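Local coordinates for protein dipeptide Epimerase (Enterococcus faecalis V583, PDB 3JVA) that belongs to the mandelate racemase/muconate lactonizing enzyme family of the enolase superfamily and carries a magnesium ion in its barrel domain, at residues M143-K146 against A147-V151; E337-P340 against L341-L344; A305-A308 against A309-N313. All coordinates share one frame; numbering follows the deposited sequence.

All three contacts are local, each within one continuous run of chain, so none closes a long loop, and they follow one another without nesting or crossing. Contact 1 comes first, on helix 140-152, the link between barrel strands 128-134 and 157-161. Contact 3 follows on helix 298-310, the helix before the last parallel strand, 314-317. Contact 2 is last: after the barrel strands the chain returns, and 341-343 runs antiparallel to strand 128-134. Its end meets contact 3, Leu344 packing on His306 and Ala309, while contacts 1 and 2 stay about 6 Å apart at their nearest atoms and contacts 1 and 3 about 18 Å.

Contact 1. Residues M143-K146 against A147-V151; sequences MAQK and AVEKV
Met143 and Ala147 sit one turn apart on helix 140-152, the helix of a beta-alpha-beta unit in the TIM-barrel domain, between strands 128-134 and 157-161. Backbone bonds come first. Ala147 N donates to Met143 O at 2.8 Å, Val148 N to Ala144 O at 3.1 Å and Lys150 N to Lys146 O at 2.9 Å, the regular i to i+4 ladder of an alpha helix.

Alkyl groups pack against the barrel and against the previous turn. Met143 meets Ile160 of strand 157-161 and Arg172 of helix 166-180, while Ala147 reaches Leu158 and Val180. The CB of Ala147 also rests 3.4 Å from Ala144 O, close against the preceding turn. In Lys150 the first torsion (chi1 -51°) sets CG beside the carbonyl oxygen of Lys146, and the bend at chi2 (also -51°) keeps CD and CE near it; the same side chain touches Leu158 and Leu135.

The polar side chains make a separate group. Gln145 and Glu149 run side by side in the same direction, both extended beyond CG, with the amide and carboxylate planes turned 51° apart. Their nearest polar ends, NE2 of Gln145 and OE1 of Glu149, stand 4.0 Å apart, so the pair is neighbourly without a bond. Lys146 takes another course, and its NZ hydrogen-bonds to Gly136 O in the loop before the helix. Back at the one-turn spacing, CG of Lys150 lies 3.0 Å from Lys146 O.

Contact 2. Residues E337-P340 against L341-L344; sequences EAKP and LLEL
From Lys339 to Leu341 the backbone swings from an extended conformation through Pro340, at phi/psi -75/-31°, and then straightens into strand 341-343, the strand that pairs antiparallel with 128-134 at the edge of the barrel sheet. The pairing is direct: Pro340, Leu342 and Leu344 make backbone hydrogen bonds with Thr131, Val129 and Asn127. The corner at Pro340 thus brings the chain in from the preceding loop and sets it alongside the first barrel strand.

Lys339 carries most of the contact across this corner. Its CG stands between the backbone N and the carbonyl carbon (chi1 54°), and from there the chain runs extended past the carbonyl of Leu341. Three successive atoms of the side chain lie near that oxygen: CD of Lys339 is 3.1 Å from Leu341 O, CE follows at 3.2 Å from the same atom, and NZ makes a weak hydrogen bond to it, also at 3.1 Å. The oxygen therefore meets the outer half of the chain, CD and CE, as well as the ammonium group at its end. Farther along, the carboxylate OE2 of Glu343 is 5.2 Å from NZ of Lys339, too far for a salt bridge, so at most a weak favourable electrostatic effect is likely.

Leu342 packs on Val129, Thr131 and Val334, and its end bends back to the lysine. The two side chains cross at a slant, with CD2 of Leu342 4.0 Å from CE of Lys339. Pro340 packs on Phe155. Lys339 O is buried here with no partner in the model; a methyl of Leu342, CD2, lies 3.9 Å from Lys339 O.

Contact 3. Residues A305-A308 against A309-N313; sequences AHLA and AAQKN
Helix 298-310 of the barrel domain ends here, in the beta-alpha-beta unit that joins strands 287-290 and 314-317, and its last turn joins Ala305 to Ala309, His306 to Ala310 and Leu307 to Gln311. Ala309 N donates to Ala305 O at 2.9 Å with an N-H...O angle of 166°. The next two bonds, Ala310 N to His306 O and Gln311 N to Leu307 O, are both 3.0 Å long but more bent, near 145°, as the chain leaves helical geometry at Gln311.

Ala308 packs on Ile290 of the neighbouring strand, and Ala310 on Tyr119 and Leu122. ND1 of His306 hydrogen-bonds with the backbone N of Tyr119. Beyond the helix, Lys312 forms a salt bridge with Glu86 of a second subunit, placing this end beside a subunit interface.

The larger side chains meet at an angle. Leu307 lies on Ala274 and Leu275 of helix 271-284. A first torsion of 176° swings its branch point to the carbonyl side, opposite the backbone nitrogen, and from there CD1 of Leu307 touches CG of Gln311 at 3.8 Å.

Contact 1. Residues M143-K146 against A147-V151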
ATOM      1  N   MET B 143      39.455  29.216   5.944  1.00 28.12           N
ATOM      2  CA  MET B 143      38.707  28.643   4.832  1.00 27.56           C
ATOM      3  C   MET B 143      38.241  29.754   3.897  1.00 26.61           C
ATOM      4  O   MET B 143      38.211  29.589   2.676  1.00 25.78           O
ATOM      5  CB  MET B 143      37.502  27.851   5.348  1.00 28.44           C
ATOM      6  CG  MET B 143      37.877  26.659   6.213  1.00 26.00           C
ATOM      7  SD  MET B 143      36.467  25.578   6.549  1.00 27.73           S
ATOM      8  CE  MET B 143      36.284  24.788   4.931  1.00 25.89           C
ATOM      9  N   ALA B 144      37.889  30.895   4.482  1.00 27.11           N
ATOM     10  CA  ALA B 144      37.427  32.038   3.710  1.00 28.01           C
ATOM     11  C   ALA B 144      38.512  32.535   2.762  1.00 28.71           C
ATOM     12  O   ALA B 144      38.242  32.810   1.591  1.00 28.19           O
ATOM     13  CB  ALA B 144      36.992  33.159   4.647  1.00 27.73           C
ATOM     14  N   GLN B 145      39.739  32.648   3.260  1.00 29.94           N
ATOM     15  CA  GLN B 145      40.832  33.114   2.411  1.00 31.70           C
ATOM     16  C   GLN B 145      41.132  32.075   1.334  1.00 30.18           C
ATOM     17  O   GLN B 145      41.488  32.422   0.208  1.00 28.95           O
ATOM     18  CB  GLN B 145      42.091  33.410   3.237  1.00 35.50           C
ATOM     19  CG  GLN B 145      42.772  32.200   3.840  1.00 41.17           C
ATOM     20  CD  GLN B 145      44.097  32.549   4.496  1.00 45.34           C
ATOM     21  OE1 GLN B 145      44.145  33.325   5.454  1.00 46.43           O
ATOM     22  NE2 GLN B 145      45.182  31.981   3.980  1.00 46.56           N
ATOM     23  N   LYS B 146      40.978  30.798   1.672  1.00 29.02           N
ATOM     24  CA  LYS B 146      41.224  29.748   0.689  1.00 29.13           C
ATOM     25  C   LYS B 146      40.153  29.827  -0.392  1.00 27.36           C
ATOM     26  O   LYS B 146      40.436  29.631  -1.570  1.00 28.30           O
ATOM     27  CB  LYS B 146      41.208  28.368   1.348  1.00 31.97           C
ATOM     28  CG  LYS B 146      42.342  28.141   2.336  1.00 34.55           C
ATOM     29  CD  LYS B 146      42.323  26.722   2.889  1.00 38.46           C
ATOM     30  CE  LYS B 146      40.976  26.385   3.522  1.00 38.26           C
ATOM     31  NZ  LYS B 146      40.976  25.036   4.141  1.00 38.43           N
ATOM     32  N   ALA B 147      38.922  30.128   0.015  1.00 27.35           N
ATOM     33  CA  ALA B 147      37.822  30.248  -0.934  1.00 26.41           C
ATOM     34  C   ALA B 147      38.127  31.349  -1.949  1.00 26.04           C
ATOM     35  O   ALA B 147      37.974  31.151  -3.157  1.00 24.29           O
ATOM     36  CB  ALA B 147      36.521  30.554  -0.198  1.00 25.37           C
ATOM     37  N   VAL B 148      38.560  32.512  -1.470  1.00 25.99           N
ATOM     38  CA  VAL B 148      38.870  33.593  -2.396  1.00 27.34           C
ATOM     39  C   VAL B 148      39.982  33.152  -3.343  1.00 26.25           C
ATOM     40  O   VAL B 148      39.918  33.415  -4.539  1.00 27.23           O
ATOM     41  CB  VAL B 148      39.280  34.901  -1.663  1.00 29.56           C
ATOM     42  CG1 VAL B 148      38.134  35.379  -0.781  1.00 28.86           C
ATOM     43  CG2 VAL B 148      40.524  34.684  -0.839  1.00 33.85           C
ATOM     44  N   GLU B 149      40.986  32.456  -2.816  1.00 27.32           N
ATOM     45  CA  GLU B 149      42.086  31.983  -3.652  1.00 27.99           C
ATOM     46  C   GLU B 149      41.585  31.073  -4.774  1.00 27.01           C
ATOM     47  O   GLU B 149      41.979  31.230  -5.929  1.00 25.47           O
ATOM     48  CB  GLU B 149      43.124  31.237  -2.805  1.00 30.88           C
ATOM     49  CG  GLU B 149      43.860  32.133  -1.816  1.00 34.74           C
ATOM     50  CD  GLU B 149      44.837  31.378  -0.932  1.00 37.91           C
ATOM     51  OE1 GLU B 149      45.459  32.020  -0.059  1.00 41.21           O
ATOM     52  OE2 GLU B 149      44.987  30.149  -1.101  1.00 39.59           O
ATOM     53  N   LYS B 150      40.706  30.132  -4.435  1.00 26.75           N
ATOM     54  CA  LYS B 150      40.172  29.202  -5.430  1.00 26.34           C
ATOM     55  C   LYS B 150      39.298  29.915  -6.450  1.00 25.22           C
ATOM     56  O   LYS B 150      39.308  29.578  -7.634  1.00 24.86           O
ATOM     57  CB  LYS B 150      39.363  28.092  -4.748  1.00 26.78           C
ATOM     58  CG  LYS B 150      40.093  27.397  -3.607  1.00 28.46           C
ATOM     59  CD  LYS B 150      41.485  26.936  -4.019  1.00 27.18           C
ATOM     60  CE  LYS B 150      42.208  26.301  -2.842  1.00 30.33           C
ATOM     61  NZ  LYS B 150      43.616  25.955  -3.170  1.00 29.85           N
ATOM     62  N   VAL B 151      38.535  30.903  -5.995  1.00 25.08           N
ATOM     63  CA  VAL B 151      37.683  31.647  -6.907  1.00 26.44           C
ATOM     64  C   VAL B 151      38.548  32.401  -7.916  1.00 26.87           C
ATOM     65  O   VAL B 151      38.201  32.498  -9.094  1.00 26.65           O
ATOM     66  CB  VAL B 151      36.781  32.636  -6.140  1.00 26.45           C
ATOM     67  CG1 VAL B 151      36.107  33.598  -7.114  1.00 26.97           C
ATOM     68  CG2 VAL B 151      35.729  31.859  -5.352  1.00 27.15           C
TER

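Contact 2. Residues E337-P340 against L341-L344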
ATOM      1  N   GLU B 337      47.477  20.690 -11.882  1.00 26.49           N
ATOM      2  CA  GLU B 337      47.113  22.104 -11.853  1.00 28.83           C
ATOM      3  C   GLU B 337      45.670  22.329 -11.400  1.00 29.00           C
ATOM      4  O   GLU B 337      44.740  21.759 -11.965  1.00 29.00           O
ATOM      5  CB  GLU B 337      47.316  22.707 -13.243  1.00 31.60           C
ATOM      6  CG  GLU B 337      47.151  24.213 -13.307  1.00 37.66           C
ATOM      7  CD  GLU B 337      47.309  24.743 -14.720  1.00 40.11           C
ATOM      8  OE1 GLU B 337      46.452  24.432 -15.573  1.00 41.72           O
ATOM      9  OE2 GLU B 337      48.296  25.465 -14.975  1.00 44.37           O
ATOM     10  N   ALA B 338      45.487  23.168 -10.382  1.00 28.11           N
ATOM     11  CA  ALA B 338      44.149  23.457  -9.876  1.00 28.70           C
ATOM     12  C   ALA B 338      43.411  24.366 -10.854  1.00 29.34           C
ATOM     13  O   ALA B 338      43.669  25.571 -10.928  1.00 28.60           O
ATOM     14  CB  ALA B 338      44.240  24.114  -8.498  1.00 29.16           C
ATOM     15  N   LYS B 339      42.501  23.767 -11.612  1.00 29.84           N
ATOM     16  CA  LYS B 339      41.698  24.470 -12.612  1.00 29.69           C
ATOM     17  C   LYS B 339      40.308  23.842 -12.587  1.00 29.78           C
ATOM     18  O   LYS B 339      40.176  22.630 -12.408  1.00 29.88           O
ATOM     19  CB  LYS B 339      42.309  24.290 -14.009  1.00 31.48           C
ATOM     20  CG  LYS B 339      42.531  22.824 -14.402  1.00 33.99           C
ATOM     21  CD  LYS B 339      42.779  22.631 -15.902  1.00 37.00           C
ATOM     22  CE  LYS B 339      42.796  21.137 -16.276  1.00 32.70           C
ATOM     23  NZ  LYS B 339      42.671  20.884 -17.752  1.00 35.04           N
ATOM     24  N   PRO B 340      39.255  24.650 -12.766  1.00 27.82           N
ATOM     25  CA  PRO B 340      37.902  24.081 -12.750  1.00 27.12           C
ATOM     26  C   PRO B 340      37.536  23.319 -14.020  1.00 27.27           C
ATOM     27  O   PRO B 340      36.767  22.357 -13.971  1.00 27.53           O
ATOM     28  CB  PRO B 340      37.015  25.307 -12.536  1.00 26.42           C
ATOM     29  CG  PRO B 340      37.785  26.392 -13.252  1.00 25.11           C
ATOM     30  CD  PRO B 340      39.207  26.125 -12.796  1.00 28.21           C
ATOM     31  N   LEU B 341      38.088  23.738 -15.156  1.00 26.07           N
ATOM     32  CA  LEU B 341      37.782  23.087 -16.418  1.00 26.87           C
ATOM     33  C   LEU B 341      38.765  21.983 -16.788  1.00 26.55           C
ATOM     34  O   LEU B 341      39.942  22.236 -17.051  1.00 27.27           O
ATOM     35  CB  LEU B 341      37.721  24.117 -17.550  1.00 29.08           C
ATOM     36  CG  LEU B 341      37.325  23.553 -18.917  1.00 30.35           C
ATOM     37  CD1 LEU B 341      35.902  23.018 -18.864  1.00 30.42           C
ATOM     38  CD2 LEU B 341      37.446  24.640 -19.972  1.00 33.65           C
ATOM     39  N   LEU B 342      38.271  20.751 -16.804  1.00 24.57           N
ATOM     40  CA  LEU B 342      39.100  19.614 -17.160  1.00 23.77           C
ATOM     41  C   LEU B 342      38.845  19.315 -18.635  1.00 25.08           C
ATOM     42  O   LEU B 342      37.796  18.775 -19.000  1.00 25.36           O
ATOM     43  CB  LEU B 342      38.733  18.406 -16.286  1.00 24.07           C
ATOM     44  CG  LEU B 342      38.629  18.689 -14.781  1.00 22.37           C
ATOM     45  CD1 LEU B 342      38.260  17.408 -14.038  1.00 23.57           C
ATOM     46  CD2 LEU B 342      39.946  19.250 -14.255  1.00 22.94           C
ATOM     47  N   GLU B 343      39.790  19.706 -19.486  1.00 23.49           N
ATOM     48  CA  GLU B 343      39.667  19.475 -20.921  1.00 26.05           C
ATOM     49  C   GLU B 343      40.381  18.163 -21.200  1.00 26.68           C
ATOM     50  O   GLU B 343      41.566  18.020 -20.896  1.00 27.25           O
ATOM     51  CB  GLU B 343      40.310  20.628 -21.692  1.00 25.92           C
ATOM     52  CG  GLU B 343      39.775  21.987 -21.274  1.00 28.13           C
ATOM     53  CD  GLU B 343      40.311  23.119 -22.130  1.00 31.35           C
ATOM     54  OE1 GLU B 343      39.952  23.188 -23.325  1.00 33.05           O
ATOM     55  OE2 GLU B 343      41.092  23.935 -21.605  1.00 33.74           O
ATOM     56  N   LEU B 344      39.664  17.212 -21.789  1.00 29.00           N
ATOM     57  CA  LEU B 344      40.212  15.880 -22.030  1.00 31.67           C
ATOM     58  C   LEU B 344      41.152  15.632 -23.211  1.00 33.95           C
ATOM     59  O   LEU B 344      41.944  14.686 -23.181  1.00 36.75           O
ATOM     60  CB  LEU B 344      39.052  14.879 -22.048  1.00 30.19           C
ATOM     61  CG  LEU B 344      38.251  14.980 -20.740  1.00 31.34           C
ATOM     62  CD1 LEU B 344      37.057  14.052 -20.770  1.00 31.62           C
ATOM     63  CD2 LEU B 344      39.165  14.649 -19.569  1.00 29.40           C
TER

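Contact 3. Residues A305-A308 against A309-N313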
ATOM      1  N   ALA B 305      36.442  11.657 -15.155  1.00 17.34           N
ATOM      2  CA  ALA B 305      36.232  12.853 -15.962  1.00 19.50           C
ATOM      3  C   ALA B 305      35.733  12.506 -17.364  1.00 18.58           C
ATOM      4  O   ALA B 305      34.848  13.176 -17.895  1.00 19.46           O
ATOM      5  CB  ALA B 305      37.525  13.671 -16.039  1.00 19.17           C
ATOM      6  N   HIS B 306      36.293  11.460 -17.967  1.00 19.38           N
ATOM      7  CA  HIS B 306      35.849  11.040 -19.295  1.00 19.06           C
ATOM      8  C   HIS B 306      34.388  10.604 -19.223  1.00 18.47           C
ATOM      9  O   HIS B 306      33.591  10.928 -20.097  1.00 20.32           O
ATOM     10  CB  HIS B 306      36.724   9.889 -19.811  1.00 18.61           C
ATOM     11  CG  HIS B 306      38.009  10.347 -20.431  1.00 19.77           C
ATOM     12  ND1 HIS B 306      38.149  10.546 -21.788  1.00 18.54           N
ATOM     13  CD2 HIS B 306      39.192  10.702 -19.875  1.00 20.40           C
ATOM     14  CE1 HIS B 306      39.362  11.003 -22.040  1.00 20.74           C
ATOM     15  NE2 HIS B 306      40.015  11.108 -20.896  1.00 21.76           N
ATOM     16  N   LEU B 307      34.039   9.866 -18.175  1.00 18.29           N
ATOM     17  CA  LEU B 307      32.666   9.411 -17.997  1.00 18.23           C
ATOM     18  C   LEU B 307      31.718  10.595 -17.793  1.00 19.02           C
ATOM     19  O   LEU B 307      30.651  10.662 -18.409  1.00 18.84           O
ATOM     20  CB  LEU B 307      32.567   8.483 -16.786  1.00 19.40           C
ATOM     21  CG  LEU B 307      31.139   8.021 -16.463  1.00 19.74           C
ATOM     22  CD1 LEU B 307      30.541   7.274 -17.660  1.00 20.46           C
ATOM     23  CD2 LEU B 307      31.161   7.136 -15.234  1.00 19.46           C
ATOM     24  N   ALA B 308      32.111  11.517 -16.921  1.00 18.38           N
ATOM     25  CA  ALA B 308      31.291  12.689 -16.624  1.00 19.64           C
ATOM     26  C   ALA B 308      31.073  13.519 -17.883  1.00 20.70           C
ATOM     27  O   ALA B 308      29.951  13.921 -18.189  1.00 20.58           O
ATOM     28  CB  ALA B 308      31.959  13.533 -15.544  1.00 20.98           C
ATOM     29  N   ALA B 309      32.148  13.766 -18.621  1.00 18.91           N
ATOM     30  CA  ALA B 309      32.034  14.549 -19.842  1.00 20.30           C
ATOM     31  C   ALA B 309      31.158  13.851 -20.879  1.00 19.86           C
ATOM     32  O   ALA B 309      30.405  14.499 -21.605  1.00 21.33           O
ATOM     33  CB  ALA B 309      33.422  14.809 -20.424  1.00 20.66           C
ATOM     34  N   ALA B 310      31.250  12.525 -20.939  1.00 19.47           N
ATOM     35  CA  ALA B 310      30.497  11.747 -21.919  1.00 18.78           C
ATOM     36  C   ALA B 310      28.998  11.607 -21.684  1.00 18.42           C
ATOM     37  O   ALA B 310      28.231  11.516 -22.643  1.00 17.86           O
ATOM     38  CB  ALA B 310      31.114  10.359 -22.053  1.00 18.72           C
ATOM     39  N   GLN B 311      28.581  11.587 -20.420  1.00 17.92           N
ATOM     40  CA  GLN B 311      27.170  11.399 -20.073  1.00 16.81           C
ATOM     41  C   GLN B 311      26.420  12.674 -19.691  1.00 18.32           C
ATOM     42  O   GLN B 311      26.782  13.354 -18.740  1.00 19.62           O
ATOM     43  CB  GLN B 311      27.066  10.388 -18.931  1.00 19.11           C
ATOM     44  CG  GLN B 311      27.503   8.969 -19.308  1.00 20.53           C
ATOM     45  CD  GLN B 311      26.465   8.250 -20.142  1.00 23.04           C
ATOM     46  OE1 GLN B 311      26.642   8.040 -21.346  1.00 27.33           O
ATOM     47  NE2 GLN B 311      25.364   7.871 -19.506  1.00 20.76           N
ATOM     48  N   LYS B 312      25.360  12.980 -20.432  1.00 20.39           N
ATOM     49  CA  LYS B 312      24.556  14.171 -20.174  1.00 21.59           C
ATOM     50  C   LYS B 312      23.996  14.246 -18.754  1.00 22.09           C
ATOM     51  O   LYS B 312      23.996  15.314 -18.134  1.00 21.26           O
ATOM     52  CB  LYS B 312      23.400  14.236 -21.172  1.00 23.74           C
ATOM     53  CG  LYS B 312      22.361  15.304 -20.865  1.00 28.07           C
ATOM     54  CD  LYS B 312      21.225  15.261 -21.879  1.00 31.41           C
ATOM     55  CE  LYS B 312      20.110  16.223 -21.501  1.00 34.32           C
ATOM     56  NZ  LYS B 312      20.610  17.619 -21.404  1.00 39.20           N
ATOM     57  N   ASN B 313      23.517  13.118 -18.234  1.00 19.54           N
ATOM     58  CA  ASN B 313      22.924  13.115 -16.902  1.00 19.25           C
ATOM     59  C   ASN B 313      23.890  13.268 -15.727  1.00 19.02           C
ATOM     60  O   ASN B 313      23.450  13.454 -14.589  1.00 19.33           O
ATOM     61  CB  ASN B 313      22.057  11.867 -16.707  1.00 18.74           C
ATOM     62  CG  ASN B 313      21.091  12.019 -15.555  1.00 20.35           C
ATOM     63  OD1 ASN B 313      20.249  12.921 -15.550  1.00 22.30           O
ATOM     64  ND2 ASN B 313      21.207  11.143 -14.567  1.00 21.16           N
TER